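Local structure of histidine-rich glycoprotein (Oryctolagus cuniculus, 4CCV) at residues Y32-T44 against Y54-S66. The protein is a plasma glycoprotein that binds heme, heparin, heparan sulfate, thrombospondin, plasminogen and divalent metal ions, and acts as an adapter implicated in regulating coagulation, fibrinolysis and angiogenesis. Numbering follows the deposited sequence.
Sequences YASFRVDRVERVT and YYVDFSVRNCSRS. With NAG (2-acetamido-2-deoxy-beta-D-glucopyranose), chain B; GSH (glutathione), chain C.
The Phe35 ring takes Asn62 CA over its centre, a CH-pi contact 3.7 Å from the centroid, with the amide plane turned 34° from the ring; Tyr32 covers the opposite face and Val60 CG2 meets the edge. With CG anti to the backbone N (chi1 -176°), Asn62 carries its amide out past the ring, where ND2 is bonded to the first sugar of an N-glycan. On the other face of this antiparallel hairpin, Arg36 runs extended, its CD 3.6 Å from SG of Cys63 in the turn just beyond the strand. That sulfur is disulfide-linked to glutathione, whose OE1 accepts a 2.9 Å hydrogen bond from Arg36 NH1. Asp38 and Arg61 point the same way, NE reaching OD2 at 3.1 Å from above the carboxylate plane. At the first of two bulges, between Val37 and Val40, Ser59 OG takes the Arg39 N-H and donates to the anti lone pair of Glu41 OE2 (2.7 Å). At the classic bulge of Glu41 and Arg42 opposite Asp57, Arg42 bends at chi3 (64°), bringing NE and NH2 both to Asp57 OD2, each at 2.9 Å; Arg78 holds OD1. The end of this hairpin in the second cystatin (N2) domain carries a glycan and, on the adjoining turn, a mixed disulfide, consistent with a redox-active cysteine.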
loop_
_atom_site.group_PDB
_atom_site.type_symbol
_atom_site.label_atom_id
_atom_site.label_comp_id
_atom_site.label_asym_id
_atom_site.label_seq_id
_atom_site.Cartn_x
_atom_site.Cartn_y
_atom_site.Cartn_z
ATOM N N TYR A 32 12.348 0.030 5.963
ATOM C CA TYR A 32 11.594 0.616 4.875
ATOM C C TYR A 32 11.895 2.060 4.504
ATOM O O TYR A 32 11.210 2.593 3.640
ATOM C CB TYR A 32 10.099 0.502 5.177
ATOM C CG TYR A 32 9.540 -0.909 5.095
ATOM C CD1 TYR A 32 9.668 -1.806 6.136
ATOM C CD2 TYR A 32 8.836 -1.304 3.980
ATOM C CE1 TYR A 32 9.112 -3.091 6.047
ATOM C CE2 TYR A 32 8.309 -2.565 3.857
ATOM C CZ TYR A 32 8.436 -3.450 4.893
ATOM O OH TYR A 32 7.852 -4.676 4.705
ATOM N N ALA A 33 12.947 2.662 5.034
ATOM C CA ALA A 33 13.224 4.093 4.795
ATOM C C ALA A 33 13.360 4.464 3.302
ATOM O O ALA A 33 13.026 5.574 2.919
ATOM C CB ALA A 33 14.470 4.523 5.574
ATOM N N SER A 34 13.896 3.561 2.468
ATOM C CA SER A 34 14.141 3.881 1.067
ATOM C C SER A 34 12.947 3.556 0.149
ATOM O O SER A 34 13.054 3.661 -1.075
ATOM C CB SER A 34 15.352 3.075 0.550
ATOM O OG SER A 34 14.950 1.710 0.392
ATOM N N PHE A 35 11.819 3.116 0.691
ATOM C CA PHE A 35 10.782 2.519 -0.143
ATOM C C PHE A 35 9.923 3.589 -0.879
ATOM O O PHE A 35 9.740 4.698 -0.380
ATOM C CB PHE A 35 9.889 1.572 0.684
ATOM C CG PHE A 35 10.411 0.161 0.830
ATOM C CD1 PHE A 35 11.616 -0.113 1.448
ATOM C CD2 PHE A 35 9.655 -0.902 0.385
ATOM C CE1 PHE A 35 12.085 -1.415 1.592
ATOM C CE2 PHE A 35 10.082 -2.216 0.549
ATOM C CZ PHE A 35 11.308 -2.478 1.134
ATOM N N ARG A 36 9.441 3.243 -2.072
ATOM C CA ARG A 36 8.523 4.105 -2.848
ATOM C C ARG A 36 7.419 3.276 -3.476
ATOM O O ARG A 36 7.588 2.096 -3.681
ATOM C CB ARG A 36 9.281 4.822 -3.931
ATOM C CG ARG A 36 10.401 5.652 -3.368
ATOM C CD ARG A 36 11.030 6.387 -4.529
ATOM N NE ARG A 36 12.092 7.306 -4.141
ATOM C CZ ARG A 36 12.816 8.004 -5.015
ATOM N NH1 ARG A 36 12.600 7.880 -6.330
ATOM N NH2 ARG A 36 13.760 8.829 -4.572
ATOM N N VAL A 37 6.254 3.889 -3.681
ATOM C CA VAL A 37 5.106 3.215 -4.256
ATOM C C VAL A 37 5.420 2.954 -5.700
ATOM O O VAL A 37 5.947 3.873 -6.396
ATOM C CB VAL A 37 3.834 4.153 -4.169
ATOM C CG1 VAL A 37 2.686 3.568 -4.983
ATOM C CG2 VAL A 37 3.494 4.265 -2.692
ATOM N N ASP A 38 5.111 1.729 -6.142
ATOM C CA ASP A 38 5.277 1.342 -7.534
ATOM C C ASP A 38 3.911 1.678 -8.209
ATOM O O ASP A 38 3.813 2.733 -8.864
ATOM C CB ASP A 38 5.696 -0.127 -7.663
ATOM C CG ASP A 38 6.157 -0.480 -9.079
ATOM O OD1 ASP A 38 5.896 0.330 -10.012
ATOM O OD2 ASP A 38 6.774 -1.567 -9.255
ATOM N N ARG A 39 2.887 0.828 -8.057
ATOM C CA ARG A 39 1.569 1.036 -8.714
ATOM C C ARG A 39 0.494 0.824 -7.655
ATOM O O ARG A 39 0.656 -0.061 -6.783
ATOM C CB ARG A 39 1.264 -0.001 -9.792
ATOM C CG ARG A 39 2.155 0.045 -11.002
ATOM C CD ARG A 39 1.815 -0.976 -12.074
ATOM N NE ARG A 39 2.928 -0.943 -13.053
ATOM C CZ ARG A 39 3.835 -1.928 -13.250
ATOM N NH1 ARG A 39 3.741 -3.098 -12.631
ATOM N NH2 ARG A 39 4.818 -1.779 -14.139
ATOM N N VAL A 40 -0.599 1.580 -7.744
ATOM C CA VAL A 40 -1.823 1.245 -7.030
ATOM C C VAL A 40 -2.460 0.101 -7.783
ATOM O O VAL A 40 -2.700 0.242 -8.981
ATOM C CB VAL A 40 -2.773 2.470 -6.935
ATOM C CG1 VAL A 40 -4.046 2.097 -6.197
ATOM C CG2 VAL A 40 -2.107 3.570 -6.151
ATOM N N GLU A 41 -2.679 -1.042 -7.123
ATOM C CA GLU A 41 -3.117 -2.267 -7.793
ATOM C C GLU A 41 -4.627 -2.519 -7.772
ATOM O O GLU A 41 -5.172 -3.063 -8.729
ATOM C CB GLU A 41 -2.409 -3.480 -7.138
ATOM C CG GLU A 41 -0.894 -3.303 -7.014
ATOM C CD GLU A 41 -0.115 -3.827 -8.197
ATOM O OE1 GLU A 41 -0.711 -4.636 -8.915
ATOM O OE2 GLU A 41 1.094 -3.497 -8.380
ATOM N N ARG A 42 -5.296 -2.069 -6.721
ATOM C CA ARG A 42 -6.698 -2.362 -6.471
ATOM C C ARG A 42 -7.208 -1.476 -5.341
ATOM O O ARG A 42 -6.489 -1.187 -4.381
ATOM C CB ARG A 42 -6.832 -3.869 -6.107
ATOM C CG ARG A 42 -8.268 -4.272 -5.846
ATOM C CD ARG A 42 -8.438 -5.759 -5.664
ATOM N NE ARG A 42 -7.726 -6.223 -4.487
ATOM C CZ ARG A 42 -7.803 -7.441 -3.993
ATOM N NH1 ARG A 42 -8.547 -8.377 -4.566
ATOM N NH2 ARG A 42 -7.104 -7.705 -2.900
ATOM N N VAL A 43 -8.453 -1.033 -5.430
ATOM C CA VAL A 43 -9.070 -0.282 -4.351
ATOM C C VAL A 43 -10.464 -0.854 -4.127
ATOM O O VAL A 43 -11.292 -0.956 -5.060
ATOM C CB VAL A 43 -9.220 1.199 -4.672
ATOM C CG1 VAL A 43 -9.987 1.964 -3.581
ATOM C CG2 VAL A 43 -7.863 1.854 -4.988
ATOM N N THR A 44 -10.682 -1.267 -2.895
ATOM C CA THR A 44 -11.946 -1.861 -2.445
ATOM C C THR A 44 -12.623 -0.890 -1.492
ATOM O O THR A 44 -11.938 -0.243 -0.709
ATOM C CB THR A 44 -11.649 -3.125 -1.616
ATOM O OG1 THR A 44 -10.922 -4.022 -2.420
ATOM C CG2 THR A 44 -12.928 -3.807 -1.182
ATOM N N TYR A 54 -11.770 2.442 2.709
ATOM C CA TYR A 54 -11.142 2.128 1.406
ATOM C C TYR A 54 -9.898 1.356 1.685
ATOM O O TYR A 54 -9.112 1.767 2.523
ATOM C CB TYR A 54 -10.746 3.389 0.605
ATOM C CG TYR A 54 -11.916 4.196 0.136
ATOM C CD1 TYR A 54 -12.511 5.108 0.986
ATOM C CD2 TYR A 54 -12.458 4.020 -1.129
ATOM C CE1 TYR A 54 -13.611 5.852 0.588
ATOM C CE2 TYR A 54 -13.571 4.742 -1.544
ATOM C CZ TYR A 54 -14.129 5.683 -0.680
ATOM O OH TYR A 54 -15.231 6.414 -1.011
ATOM N N TYR A 55 -9.735 0.237 0.990
ATOM C CA TYR A 55 -8.583 -0.641 1.140
ATOM C C TYR A 55 -7.785 -0.474 -0.128
ATOM O O TYR A 55 -8.243 -0.818 -1.238
ATOM C CB TYR A 55 -8.993 -2.104 1.404
ATOM C CG TYR A 55 -9.778 -2.214 2.716
ATOM C CD1 TYR A 55 -9.128 -2.375 3.938
ATOM C CD2 TYR A 55 -11.159 -2.154 2.734
ATOM C CE1 TYR A 55 -9.858 -2.478 5.133
ATOM C CE2 TYR A 55 -11.887 -2.231 3.929
ATOM C CZ TYR A 55 -11.231 -2.423 5.119
ATOM O OH TYR A 55 -11.950 -2.462 6.328
ATOM N N VAL A 56 -6.661 0.217 0.019
ATOM C CA VAL A 56 -5.851 0.599 -1.119
ATOM C C VAL A 56 -4.709 -0.384 -1.149
ATOM O O VAL A 56 -3.892 -0.335 -0.241
ATOM C CB VAL A 56 -5.289 2.005 -0.962
ATOM C CG1 VAL A 56 -4.423 2.374 -2.166
ATOM C CG2 VAL A 56 -6.428 3.002 -0.846
ATOM N N ASP A 57 -4.650 -1.237 -2.185
ATOM C CA ASP A 57 -3.638 -2.305 -2.330
ATOM C C ASP A 57 -2.636 -1.779 -3.334
ATOM O O ASP A 57 -3.026 -1.387 -4.424
ATOM C CB ASP A 57 -4.212 -3.621 -2.883
ATOM C CG ASP A 57 -5.232 -4.281 -1.946
ATOM O OD1 ASP A 57 -5.116 -3.992 -0.765
ATOM O OD2 ASP A 57 -6.144 -5.032 -2.363
ATOM N N PHE A 58 -1.380 -1.732 -2.933
ATOM C CA PHE A 58 -0.333 -1.097 -3.730
ATOM C C PHE A 58 0.982 -1.848 -3.686
ATOM O O PHE A 58 1.255 -2.567 -2.709
ATOM C CB PHE A 58 -0.186 0.423 -3.429
ATOM C CG PHE A 58 0.239 0.774 -2.056
ATOM C CD1 PHE A 58 -0.695 0.908 -1.038
ATOM C CD2 PHE A 58 1.558 1.038 -1.767
ATOM C CE1 PHE A 58 -0.307 1.310 0.222
ATOM C CE2 PHE A 58 1.961 1.403 -0.499
ATOM C CZ PHE A 58 1.005 1.584 0.493
ATOM N N SER A 59 1.758 -1.753 -4.788
ATOM C CA SER A 59 3.073 -2.345 -4.843
ATOM C C SER A 59 4.066 -1.290 -4.432
ATOM O O SER A 59 3.800 -0.092 -4.591
ATOM C CB SER A 59 3.417 -2.889 -6.239
ATOM O OG SER A 59 2.996 -2.010 -7.228
ATOM N N VAL A 60 5.182 -1.757 -3.872
ATOM C CA VAL A 60 6.299 -0.928 -3.463
ATOM C C VAL A 60 7.645 -1.473 -3.968
ATOM O O VAL A 60 7.740 -2.645 -4.262
ATOM C CB VAL A 60 6.324 -0.750 -1.927
ATOM C CG1 VAL A 60 5.059 0.011 -1.480
ATOM C CG2 VAL A 60 6.479 -2.088 -1.158
ATOM N N ARG A 61 8.663 -0.616 -4.020
ATOM C CA ARG A 61 10.029 -1.012 -4.324
ATOM C C ARG A 61 10.976 -0.530 -3.239
ATOM O O ARG A 61 10.826 0.556 -2.691
ATOM C CB ARG A 61 10.500 -0.388 -5.646
ATOM C CG ARG A 61 9.789 -0.912 -6.873
ATOM C CD ARG A 61 9.919 -2.427 -7.009
ATOM N NE ARG A 61 9.467 -2.877 -8.334
ATOM C CZ ARG A 61 10.010 -3.884 -9.034
ATOM N NH1 ARG A 61 11.050 -4.552 -8.545
ATOM N NH2 ARG A 61 9.525 -4.199 -10.242
ATOM N N ASN A 62 11.976 -1.356 -2.964
ATOM C CA ASN A 62 13.029 -1.035 -2.021
ATOM C C ASN A 62 14.126 -0.322 -2.771
ATOM O O ASN A 62 14.999 -0.981 -3.388
ATOM C CB ASN A 62 13.580 -2.336 -1.419
ATOM C CG ASN A 62 14.615 -2.089 -0.363
ATOM O OD1 ASN A 62 15.235 -1.036 -0.327
ATOM N ND2 ASN A 62 14.824 -3.066 0.502
ATOM N N CYS A 63 14.098 1.008 -2.762
ATOM C CA CYS A 63 15.014 1.740 -3.652
ATOM C C CYS A 63 16.480 1.619 -3.258
ATOM O O CYS A 63 17.366 1.921 -4.085
ATOM C CB CYS A 63 14.634 3.207 -3.797
ATOM S SG CYS A 63 12.957 3.347 -4.491
ATOM N N SER A 64 16.785 1.187 -2.035
ATOM C CA SER A 64 18.202 1.015 -1.726
ATOM C C SER A 64 18.773 -0.173 -2.551
ATOM O O SER A 64 19.989 -0.202 -2.887
ATOM C CB SER A 64 18.461 0.878 -0.241
ATOM O OG SER A 64 18.175 -0.408 0.206
ATOM N N ARG A 65 17.896 -1.113 -2.905
ATOM C CA ARG A 65 18.288 -2.197 -3.814
ATOM C C ARG A 65 18.410 -1.795 -5.289
ATOM O O ARG A 65 18.785 -2.614 -6.084
ATOM C CB ARG A 65 17.407 -3.408 -3.643
ATOM C CG ARG A 65 17.816 -4.175 -2.394
ATOM C CD ARG A 65 16.695 -5.018 -1.919
ATOM N NE ARG A 65 17.055 -5.874 -0.795
ATOM C CZ ARG A 65 17.197 -7.192 -0.859
ATOM N NH1 ARG A 65 17.093 -7.834 -2.015
ATOM N NH2 ARG A 65 17.461 -7.871 0.248
ATOM N N SER A 66 18.146 -0.534 -5.651
ATOM C CA SER A 66 18.482 -0.077 -6.992
ATOM C C SER A 66 19.933 0.322 -7.090
ATOM O O SER A 66 20.410 0.613 -8.190
ATOM C CB SER A 66 17.612 1.097 -7.447
ATOM O OG SER A 66 17.780 2.253 -6.626
HETATM C C1 NAG B . 15.783 -2.940 1.564
HETATM C C2 NAG B . 15.484 -3.782 2.777
HETATM C C3 NAG B . 16.590 -3.505 3.776
HETATM C C4 NAG B . 17.981 -3.704 3.233
HETATM C C5 NAG B . 18.210 -2.942 1.938
HETATM C C6 NAG B . 19.518 -3.396 1.228
HETATM C C7 NAG B . 13.239 -4.274 3.726
HETATM C C8 NAG B . 12.014 -3.779 4.492
HETATM N N2 NAG B . 14.240 -3.438 3.465
HETATM O O3 NAG B . 16.389 -4.343 4.859
HETATM O O4 NAG B . 18.830 -3.117 4.179
HETATM O O5 NAG B . 17.105 -3.132 1.059
HETATM O O6 NAG B . 19.423 -4.820 1.089
HETATM O O7 NAG B . 13.214 -5.421 3.326
HETATM N N1 GSH C . 9.980 1.213 -10.243
HETATM C CA1 GSH C . 9.462 2.551 -10.420
HETATM C C1 GSH C . 10.308 3.233 -11.489
HETATM O O11 GSH C . 10.392 2.660 -12.613
HETATM O O12 GSH C . 10.923 4.297 -11.301
HETATM C CB1 GSH C . 9.365 3.076 -8.994
HETATM C CG1 GSH C . 9.690 4.554 -8.872
HETATM C CD1 GSH C . 11.119 4.833 -8.460
HETATM O OE1 GSH C . 11.302 5.942 -8.059
HETATM N N2 GSH C . 12.162 3.960 -8.476
HETATM C CA2 GSH C . 13.467 4.420 -7.978
HETATM C C2 GSH C . 14.254 5.336 -8.904
HETATM O O2 GSH C . 15.165 5.987 -8.398
HETATM C CB2 GSH C . 14.306 3.216 -7.592
HETATM S SG2 GSH C . 13.289 2.194 -6.474
HETATM N N3 GSH C . 13.956 5.345 -10.222
HETATM C CA3 GSH C . 14.752 5.994 -11.278
HETATM C C3 GSH C . 15.156 7.421 -10.967
HETATM O O31 GSH C . 14.249 8.258 -10.745
HETATM O O32 GSH C . 16.381 7.709 -10.936
HETATM O O HOH W 1 -8.396 -3.382 -2.299
#